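Local coordinates for protein beta-fructofuranosidase (Arthrobacter, PDB 3WPU) that belongs to the levansucrase/invertase family of the beta-fructosidase clan, whose members share a five-bladed beta-propeller as their central domain, at residues H13-Y18 against D346-L351; P58-D63 against H417-S422; L399-G404 against D410-P415. All blocks are in the same frame, centred on the assembly; numbering follows the deposited sequence.

Interactions 1 and 2 join early loops to distant later parts of a propeller-type fold, while interaction 3 closes a loop on itself. Along the chain, interactions 1 and 2 cross: 13-18 and 58-63 come first, then 346-351, and finally the long loop between strands 391-394 and 423-425. That loop holds both segments of interaction 3 and then 417-422, so interaction 3 is nested inside the span closed by interaction 2. These two have centres about 14 Å apart and touch, Phe418 CZ lying 3.4 Å from Gly403 O. Interaction 1 stands apart, its centre about 31 Å from that of interaction 2 and 35 Å from that of interaction 3. The N-terminal region is therefore fastened to the later chain at two well-separated places.

Interaction 1: H13-Y18 against D346-L351; sequences HTQQAY and DGKSYL
A single hydrogen bond makes up the whole contact: Lys348 NZ donates to Gln15 OE1 over 2.8 Å, while the CA atoms of Gln15 and Lys348 stay 9.2 Å apart. Two long side chains thus reach across from backbones that never approach each other, and only 68 Å² of surface is buried between the segments. The chains meet at about a right angle. Gln15, whose backbone takes the left-handed conformation, runs extended beyond CG and brings its amide oxygen to the lysine. Lys348 is folded at chi2 (-66°) and straight from there on, which turns its outer carbons and ammonium group toward the glutamine. The ammonium approaches Gln15 OE1 at a C=O...donor angle of 134° but from above the carbonyl plane, 41° out of it, so it is not aimed at a lone pair. Lys348 CE follows at 3.6 Å from the same Gln15 OE1.

Neither partner depends on this bond alone. Lys348 NZ also forms a salt bridge with Asp376, whose backbone is in turn hydrogen-bonded to that of Gln15, and the side chains of Gln15 and Lys348 both rest on Val374. Beside the bond, the N-terminal segment is shaped by an ST turn in which Thr14 OG1 accepts from Gln16 N at 3.1 Å; the Gln16 amide curls back to add a second donor, NE2, to the same hydroxyl oxygen.

Lys348 opens its strand directly after the two-residue turn Asp346-Gly347, whose backbone angles fit type I'. This is the tight hairpin that joins strands 340-345 and 348-355 in an antiparallel sheet that also takes in strand 369-375, consistent with a blade of the family's beta-propeller, with the N-terminal segment bound alongside, to the residues that follow strand 369-375.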
loop_
_atom_site.group_PDB
_atom_site.type_symbol
_atom_site.label_atom_id
_atom_site.label_comp_id
_atom_site.label_asym_id
_atom_site.label_seq_id
_atom_site.Cartn_x
_atom_site.Cartn_y
_atom_site.Cartn_z
ATOM N N HIS A 13 19.326 8.614 -13.935
ATOM C CA HIS A 13 18.234 9.429 -13.409
ATOM C C HIS A 13 18.853 10.491 -12.502
ATOM O O HIS A 13 19.768 10.210 -11.731
ATOM C CB HIS A 13 17.255 8.609 -12.574
ATOM C CG HIS A 13 16.441 7.627 -13.357
ATOM N ND1 HIS A 13 15.306 7.982 -14.049
ATOM C CD2 HIS A 13 16.563 6.282 -13.504
ATOM C CE1 HIS A 13 14.780 6.907 -14.619
ATOM N NE2 HIS A 13 15.515 5.865 -14.286
ATOM N N THR A 14 18.350 11.711 -12.589
ATOM C CA THR A 14 18.970 12.828 -11.885
ATOM C C THR A 14 18.407 13.145 -10.516
ATOM O O THR A 14 19.008 13.926 -9.779
ATOM C CB THR A 14 18.833 14.110 -12.721
ATOM O OG1 THR A 14 17.470 14.520 -12.738
ATOM C CG2 THR A 14 19.278 13.866 -14.149
ATOM N N GLN A 15 17.235 12.586 -10.195
ATOM C CA GLN A 15 16.474 12.918 -8.983
ATOM C C GLN A 15 15.973 14.357 -8.906
ATOM O O GLN A 15 15.437 14.754 -7.883
ATOM C CB GLN A 15 17.258 12.566 -7.719
ATOM C CG GLN A 15 17.531 11.069 -7.600
ATOM C CD GLN A 15 18.119 10.710 -6.263
ATOM O OE1 GLN A 15 17.642 11.168 -5.213
ATOM N NE2 GLN A 15 19.167 9.889 -6.280
ATOM N N GLN A 16 16.156 15.124 -9.976
ATOM C CA GLN A 16 15.781 16.543 -9.943
ATOM C C GLN A 16 14.273 16.696 -9.719
ATOM O O GLN A 16 13.452 15.935 -10.273
ATOM C CB GLN A 16 16.239 17.273 -11.211
ATOM C CG GLN A 16 15.518 16.922 -12.489
ATOM C CD GLN A 16 16.271 17.423 -13.714
ATOM O OE1 GLN A 16 16.231 18.624 -14.023
ATOM N NE2 GLN A 16 16.980 16.520 -14.405
ATOM N N ALA A 17 13.925 17.660 -8.884
ATOM C CA ALA A 17 12.536 17.958 -8.549
ATOM C C ALA A 17 11.896 18.886 -9.553
ATOM O O ALA A 17 12.548 19.778 -10.120
ATOM C CB ALA A 17 12.452 18.600 -7.173
ATOM N N TYR A 18 10.593 18.705 -9.721
ATOM C CA TYR A 18 9.753 19.580 -10.510
ATOM C C TYR A 18 8.585 20.042 -9.627
ATOM O O TYR A 18 8.396 19.534 -8.509
ATOM C CB TYR A 18 9.234 18.832 -11.737
ATOM C CG TYR A 18 10.320 18.361 -12.677
ATOM C CD1 TYR A 18 10.617 19.074 -13.833
ATOM C CD2 TYR A 18 11.066 17.229 -12.406
ATOM C CE1 TYR A 18 11.613 18.653 -14.697
ATOM C CE2 TYR A 18 12.068 16.802 -13.261
ATOM C CZ TYR A 18 12.338 17.520 -14.405
ATOM O OH TYR A 18 13.339 17.122 -15.263
ATOM N N ASP A 346 14.984 12.161 5.185
ATOM C CA ASP A 346 16.267 12.830 4.915
ATOM C C ASP A 346 16.231 13.751 3.702
ATOM O O ASP A 346 17.176 13.787 2.894
ATOM C CB ASP A 346 17.382 11.782 4.779
ATOM C CG ASP A 346 17.649 11.050 6.083
ATOM O OD1 ASP A 346 17.338 11.611 7.150
ATOM O OD2 ASP A 346 18.128 9.900 6.042
ATOM N N GLY A 347 15.120 14.474 3.556
ATOM C CA GLY A 347 14.963 15.457 2.479
ATOM C C GLY A 347 14.623 14.869 1.121
ATOM O O GLY A 347 14.641 15.564 0.108
ATOM N N LYS A 348 14.351 13.564 1.100
ATOM C CA LYS A 348 13.972 12.866 -0.119
ATOM C C LYS A 348 12.510 12.459 -0.104
ATOM O O LYS A 348 11.920 12.264 0.951
ATOM C CB LYS A 348 14.780 11.567 -0.273
ATOM C CG LYS A 348 16.279 11.746 -0.437
ATOM C CD LYS A 348 16.659 12.435 -1.726
ATOM C CE LYS A 348 18.172 12.476 -1.903
ATOM N NZ LYS A 348 18.577 12.947 -3.237
ATOM N N SER A 349 11.957 12.310 -1.311
ATOM C CA SER A 349 10.688 11.658 -1.524
ATOM C C SER A 349 10.962 10.228 -1.980
ATOM O O SER A 349 11.616 10.028 -3.011
ATOM C CB SER A 349 9.910 12.385 -2.619
ATOM O OG SER A 349 8.720 11.694 -2.943
ATOM N N TYR A 350 10.475 9.256 -1.216
ATOM C CA TYR A 350 10.503 7.844 -1.609
ATOM C C TYR A 350 9.108 7.465 -2.085
ATOM O O TYR A 350 8.136 7.616 -1.339
ATOM C CB TYR A 350 10.892 6.956 -0.436
ATOM C CG TYR A 350 12.355 7.029 -0.094
ATOM C CD1 TYR A 350 13.279 6.164 -0.682
ATOM C CD2 TYR A 350 12.842 8.021 0.759
ATOM C CE1 TYR A 350 14.637 6.249 -0.393
ATOM C CE2 TYR A 350 14.206 8.099 1.059
ATOM C CZ TYR A 350 15.094 7.228 0.480
ATOM O OH TYR A 350 16.458 7.317 0.753
ATOM N N LEU A 351 9.011 6.953 -3.306
ATOM C CA LEU A 351 7.755 6.466 -3.807
ATOM C C LEU A 351 7.901 4.950 -3.738
ATOM O O LEU A 351 8.832 4.414 -4.332
ATOM C CB LEU A 351 7.533 6.918 -5.247
ATOM C CG LEU A 351 6.483 6.169 -6.072
ATOM C CD1 LEU A 351 5.134 6.205 -5.404
ATOM C CD2 LEU A 351 6.400 6.678 -7.501
#

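Interaction 2: P58-D63 against H417-S422; sequences PTVPQD and HFQAYS
Gln419 grips the backbone of 58-63 with both ends of its amide. Val60 N donates to Gln419 OE1 over 2.9 Å, almost straight at 175°, and Gln419 NE2 donates to Pro58 O, also at 2.9 Å but more bent. This is a bidentate side-chain-to-backbone pairing: the amide uses the carbonyl before Thr59 and the N-H after it, as a residue of a parallel neighbouring strand would. It joins two loops of the propeller-type fold, one leading to strand 72-81 and the other to strand 423-425.

The oxygen is held twice over. Besides the Val60 N-H, which comes from above the carbonyl plane, Gln419 OE1 receives a hydrogen from a water 2.7 Å away, and the same water donates to Val60 O. Two donors on one buried carbonyl, with NE2 engaged as well, should leave the amide little freedom to rotate.

Outward from these bonds the contact becomes apolar. With CG tucked over its own backbone (chi1 69°), the Gln419 chain reaches out extended, which brings the amide to the 58-63 backbone. Ile438 of strand 437-438 touches both Val60 and Gln419, while Met57 packs on the latter. Val60 sets one methyl over the flat of the amide, its CG2 lying 3.6 Å from Gln419 CD and almost directly above that carbon.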
loop_
_atom_site.group_PDB
_atom_site.type_symbol
_atom_site.label_atom_id
_atom_site.label_comp_id
_atom_site.label_asym_id
_atom_site.label_seq_id
_atom_site.Cartn_x
_atom_site.Cartn_y
_atom_site.Cartn_z
ATOM N N PRO A 58 12.340 -11.608 4.683
ATOM C CA PRO A 58 12.500 -12.830 5.477
ATOM C C PRO A 58 11.402 -13.813 5.215
ATOM O O PRO A 58 10.246 -13.430 5.012
ATOM C CB PRO A 58 12.488 -12.324 6.919
ATOM C CG PRO A 58 12.967 -10.898 6.831
ATOM C CD PRO A 58 12.541 -10.386 5.485
ATOM N N THR A 59 11.764 -15.101 5.203
ATOM C CA THR A 59 10.841 -16.152 4.859
ATOM C C THR A 59 9.798 -16.350 5.954
ATOM O O THR A 59 10.136 -16.500 7.141
ATOM C CB THR A 59 11.635 -17.443 4.593
ATOM O OG1 THR A 59 12.486 -17.276 3.444
ATOM C CG2 THR A 59 10.721 -18.635 4.336
ATOM N N VAL A 60 8.523 -16.316 5.562
ATOM C CA VAL A 60 7.406 -16.440 6.492
ATOM C C VAL A 60 7.128 -17.915 6.744
ATOM O O VAL A 60 7.027 -18.675 5.798
ATOM C CB VAL A 60 6.152 -15.778 5.924
ATOM C CG1 VAL A 60 4.963 -15.935 6.841
ATOM C CG2 VAL A 60 6.436 -14.279 5.761
ATOM N N PRO A 61 6.969 -18.302 8.021
ATOM C CA PRO A 61 6.661 -19.739 8.200
ATOM C C PRO A 61 5.273 -20.110 7.713
ATOM O O PRO A 61 4.350 -19.292 7.764
ATOM C CB PRO A 61 6.751 -19.943 9.703
ATOM C CG PRO A 61 6.513 -18.620 10.279
ATOM C CD PRO A 61 7.149 -17.628 9.313
ATOM N N GLN A 62 5.142 -21.364 7.276
ATOM C CA GLN A 62 3.903 -21.876 6.704
ATOM C C GLN A 62 2.837 -22.100 7.760
ATOM O O GLN A 62 1.655 -22.110 7.436
ATOM C CB GLN A 62 4.161 -23.175 5.926
ATOM C CG GLN A 62 2.988 -23.566 5.040
ATOM C CD GLN A 62 3.332 -24.583 3.967
ATOM O OE1 GLN A 62 4.419 -24.569 3.398
ATOM N NE2 GLN A 62 2.383 -25.449 3.659
ATOM N N ASP A 63 3.268 -22.291 9.004
ATOM C CA ASP A 63 2.356 -22.367 10.147
ATOM C C ASP A 63 2.226 -20.978 10.729
ATOM O O ASP A 63 3.069 -20.535 11.532
ATOM C CB ASP A 63 2.879 -23.353 11.184
ATOM C CG ASP A 63 3.046 -24.734 10.611
ATOM O OD1 ASP A 63 2.019 -25.421 10.442
ATOM O OD2 ASP A 63 4.199 -25.107 10.310
ATOM N N HIS A 417 7.345 -17.608 -2.609
ATOM C CA HIS A 417 7.197 -16.725 -3.775
ATOM C C HIS A 417 5.976 -15.815 -3.670
ATOM O O HIS A 417 6.029 -14.676 -4.135
ATOM C CB HIS A 417 7.067 -17.590 -5.028
ATOM C CG HIS A 417 7.251 -16.879 -6.326
ATOM N ND1 HIS A 417 6.199 -16.341 -7.033
ATOM C CD2 HIS A 417 8.344 -16.739 -7.110
ATOM C CE1 HIS A 417 6.646 -15.858 -8.182
ATOM N NE2 HIS A 417 7.944 -16.089 -8.250
ATOM N N PHE A 418 4.909 -16.288 -3.044
ATOM C CA PHE A 418 3.683 -15.513 -2.863
ATOM C C PHE A 418 3.352 -15.267 -1.391
ATOM O O PHE A 418 2.188 -15.063 -1.033
ATOM C CB PHE A 418 2.516 -16.221 -3.541
ATOM C CG PHE A 418 2.723 -16.476 -5.013
ATOM C CD1 PHE A 418 2.753 -15.413 -5.917
ATOM C CD2 PHE A 418 2.864 -17.767 -5.505
ATOM C CE1 PHE A 418 2.911 -15.634 -7.278
ATOM C CE2 PHE A 418 3.028 -17.987 -6.871
ATOM C CZ PHE A 418 3.074 -16.922 -7.751
ATOM N N GLN A 419 4.363 -15.282 -0.525
ATOM C CA GLN A 419 4.134 -15.246 0.920
ATOM C C GLN A 419 3.547 -13.947 1.407
ATOM O O GLN A 419 3.003 -13.898 2.504
ATOM C CB GLN A 419 5.423 -15.525 1.711
ATOM C CG GLN A 419 6.459 -14.410 1.596
ATOM C CD GLN A 419 7.710 -14.682 2.404
ATOM O OE1 GLN A 419 8.038 -15.830 2.725
ATOM N NE2 GLN A 419 8.397 -13.622 2.774
ATOM N N ALA A 420 3.728 -12.888 0.616
ATOM C CA ALA A 420 3.373 -11.542 1.037
ATOM C C ALA A 420 2.926 -10.715 -0.165
ATOM O O ALA A 420 3.480 -10.835 -1.268
ATOM C CB ALA A 420 4.572 -10.885 1.715
ATOM N N TYR A 421 1.905 -9.894 0.055
ATOM C CA TYR A 421 1.475 -8.905 -0.925
ATOM C C TYR A 421 0.822 -7.691 -0.234
ATOM O O TYR A 421 0.644 -7.679 1.001
ATOM C CB TYR A 421 0.592 -9.510 -2.052
ATOM C CG TYR A 421 0.724 -8.700 -3.312
ATOM C CD1 TYR A 421 1.941 -8.621 -3.964
ATOM C CD2 TYR A 421 -0.338 -7.940 -3.798
ATOM C CE1 TYR A 421 2.106 -7.839 -5.086
ATOM C CE2 TYR A 421 -0.181 -7.117 -4.906
ATOM C CZ TYR A 421 1.039 -7.077 -5.559
ATOM O OH TYR A 421 1.242 -6.287 -6.692
ATOM N N SER A 422 0.562 -6.661 -1.051
ATOM C CA SER A 422 -0.018 -5.390 -0.620
ATOM C C SER A 422 0.729 -4.781 0.563
ATOM O O SER A 422 0.132 -4.225 1.506
ATOM C CB SER A 422 -1.511 -5.549 -0.348
ATOM O OG SER A 422 -2.159 -5.931 -1.551
HETATM O O HOH W 1 7.262 -18.408 3.018
#

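Interaction 3: L399-G404 against D410-P415; sequences LNFLGG and DFNQHP
Gln413 wraps its side chain, from CB to NE2, around Leu402 O. Its CB and CG each lie 3.7 Å from Leu402 O. A bend at chi2 (44°) then turns the amide, so that CD stays beside this oxygen and NE2 donates to it, Gln413 NE2 to Leu402 O measuring 2.9 Å. The bond is nearly straight, at 174°, and lies in the plane of the glutamine amide, although it meets the carbonyl from well above its own plane. The other tip atom, Gln413 OE1, accepts from the backbone N of His414 and from that of Asn398, so both ends of the amide are held.

Next to it, Phe401 offers a ring face to Asn412: CB of Asn412 sits 3.7 Å from the centroid of the Phe401 ring, a CH-pi contact, while the asparagine's ND2 is bonded to Ser46. Asp410 OD2 accepts from Asn412 N at 2.9 Å, an Asx turn within the type I turn from Asp410 to Gln413, and Asp410 OD1 lies against Leu402 CB at 3.5 Å. A water bridges Gly403 O and Asp410 N.

Both segments belong to the long loop between strands 391-394 and 423-425, here at the surface. Arg357, just beyond strand 348-355, bonds to Phe401 O and packs on Gln413, placing the contact beside that strand's end.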
loop_
_atom_site.group_PDB
_atom_site.type_symbol
_atom_site.label_atom_id
_atom_site.label_comp_id
_atom_site.label_asym_id
_atom_site.label_seq_id
_atom_site.Cartn_x
_atom_site.Cartn_y
_atom_site.Cartn_z
ATOM N N LEU A 399 14.424 -16.684 -9.911
ATOM C CA LEU A 399 14.088 -16.189 -11.256
ATOM C C LEU A 399 14.472 -17.161 -12.359
ATOM O O LEU A 399 14.020 -16.999 -13.490
ATOM C CB LEU A 399 14.696 -14.807 -11.530
ATOM C CG LEU A 399 14.095 -13.628 -10.764
ATOM C CD1 LEU A 399 14.806 -12.365 -11.232
ATOM C CD2 LEU A 399 12.589 -13.490 -10.925
ATOM N N ASN A 400 15.266 -18.188 -12.016
ATOM C CA ASN A 400 15.637 -19.227 -12.964
ATOM C C ASN A 400 14.524 -20.238 -13.223
ATOM O O ASN A 400 14.662 -21.079 -14.107
ATOM C CB ASN A 400 16.902 -19.962 -12.506
ATOM C CG ASN A 400 18.034 -19.004 -12.207
ATOM O OD1 ASN A 400 18.460 -18.857 -11.055
ATOM N ND2 ASN A 400 18.485 -18.322 -13.224
ATOM N N PHE A 401 13.426 -20.142 -12.482
ATOM C CA PHE A 401 12.271 -21.014 -12.667
ATOM C C PHE A 401 10.994 -20.200 -12.811
ATOM O O PHE A 401 10.926 -19.017 -12.404
ATOM C CB PHE A 401 12.178 -22.011 -11.505
ATOM C CG PHE A 401 13.370 -22.917 -11.415
ATOM C CD1 PHE A 401 13.459 -24.033 -12.234
ATOM C CD2 PHE A 401 14.412 -22.640 -10.557
ATOM C CE1 PHE A 401 14.566 -24.855 -12.187
ATOM C CE2 PHE A 401 15.519 -23.460 -10.494
ATOM C CZ PHE A 401 15.600 -24.574 -11.310
ATOM N N LEU A 402 10.007 -20.807 -13.463
ATOM C CA LEU A 402 8.715 -20.175 -13.671
ATOM C C LEU A 402 8.101 -19.779 -12.313
ATOM O O LEU A 402 8.316 -20.434 -11.292
ATOM C CB LEU A 402 7.766 -21.109 -14.432
ATOM C CG LEU A 402 8.211 -21.528 -15.851
ATOM C CD1 LEU A 402 7.189 -22.483 -16.444
ATOM C CD2 LEU A 402 8.377 -20.316 -16.750
ATOM N N GLY A 403 7.349 -18.684 -12.315
ATOM C CA GLY A 403 6.782 -18.161 -11.087
ATOM C C GLY A 403 5.575 -18.940 -10.564
ATOM O O GLY A 403 5.269 -18.887 -9.380
ATOM N N GLY A 404 4.862 -19.636 -11.442
ATOM C CA GLY A 404 3.599 -20.252 -11.052
ATOM C C GLY A 404 2.534 -19.238 -10.671
ATOM O O GLY A 404 2.614 -18.048 -11.040
ATOM N N ASP A 410 4.578 -23.369 -8.851
ATOM C CA ASP A 410 5.476 -24.109 -9.740
ATOM C C ASP A 410 6.332 -25.112 -8.959
ATOM O O ASP A 410 6.885 -24.825 -7.910
ATOM C CB ASP A 410 6.384 -23.158 -10.514
ATOM C CG ASP A 410 7.218 -23.876 -11.574
ATOM O OD1 ASP A 410 6.762 -23.965 -12.737
ATOM O OD2 ASP A 410 8.342 -24.294 -11.251
ATOM N N PHE A 411 6.454 -26.313 -9.519
ATOM C CA PHE A 411 7.278 -27.360 -8.940
ATOM C C PHE A 411 8.685 -26.953 -8.448
ATOM O O PHE A 411 9.158 -27.461 -7.440
ATOM C CB PHE A 411 7.422 -28.485 -9.984
ATOM C CG PHE A 411 8.095 -29.708 -9.456
ATOM C CD1 PHE A 411 9.474 -29.863 -9.554
ATOM C CD2 PHE A 411 7.347 -30.707 -8.850
ATOM C CE1 PHE A 411 10.097 -30.998 -9.059
ATOM C CE2 PHE A 411 7.963 -31.840 -8.357
ATOM C CZ PHE A 411 9.338 -31.982 -8.456
ATOM N N ASN A 412 9.353 -26.029 -9.146
ATOM C CA ASN A 412 10.733 -25.669 -8.840
ATOM C C ASN A 412 10.894 -24.291 -8.162
ATOM O O ASN A 412 12.004 -23.786 -8.022
ATOM C CB ASN A 412 11.559 -25.670 -10.125
ATOM C CG ASN A 412 11.805 -27.071 -10.656
ATOM O OD1 ASN A 412 11.376 -27.406 -11.757
ATOM N ND2 ASN A 412 12.487 -27.878 -9.877
ATOM N N GLN A 413 9.782 -23.708 -7.757
ATOM C CA GLN A 413 9.808 -22.317 -7.268
ATOM C C GLN A 413 9.951 -22.281 -5.744
ATOM O O GLN A 413 9.614 -23.258 -5.045
ATOM C CB GLN A 413 8.556 -21.594 -7.758
ATOM C CG GLN A 413 8.606 -20.079 -7.594
ATOM C CD GLN A 413 9.946 -19.515 -8.012
ATOM O OE1 GLN A 413 10.774 -19.158 -7.168
ATOM N NE2 GLN A 413 10.190 -19.486 -9.313
ATOM N N HIS A 414 10.462 -21.176 -5.202
ATOM C CA HIS A 414 10.607 -21.009 -3.760
ATOM C C HIS A 414 9.199 -20.995 -3.147
ATOM O O HIS A 414 8.305 -20.337 -3.669
ATOM C CB HIS A 414 11.360 -19.704 -3.423
ATOM C CG HIS A 414 11.773 -19.605 -1.985
ATOM N ND1 HIS A 414 10.869 -19.467 -0.956
ATOM C CD2 HIS A 414 12.991 -19.661 -1.396
ATOM C CE1 HIS A 414 11.505 -19.425 0.198
ATOM N NE2 HIS A 414 12.797 -19.530 -0.041
ATOM N N PRO A 415 8.979 -21.742 -2.045
ATOM C CA PRO A 415 7.614 -21.809 -1.468
ATOM C C PRO A 415 7.099 -20.532 -0.786
ATOM O O PRO A 415 5.947 -20.460 -0.384
ATOM C CB PRO A 415 7.711 -22.964 -0.458
ATOM C CG PRO A 415 9.161 -23.103 -0.159
ATOM C CD PRO A 415 9.891 -22.724 -1.420
HETATM O O HOH W 2 5.257 -20.887 -7.638
#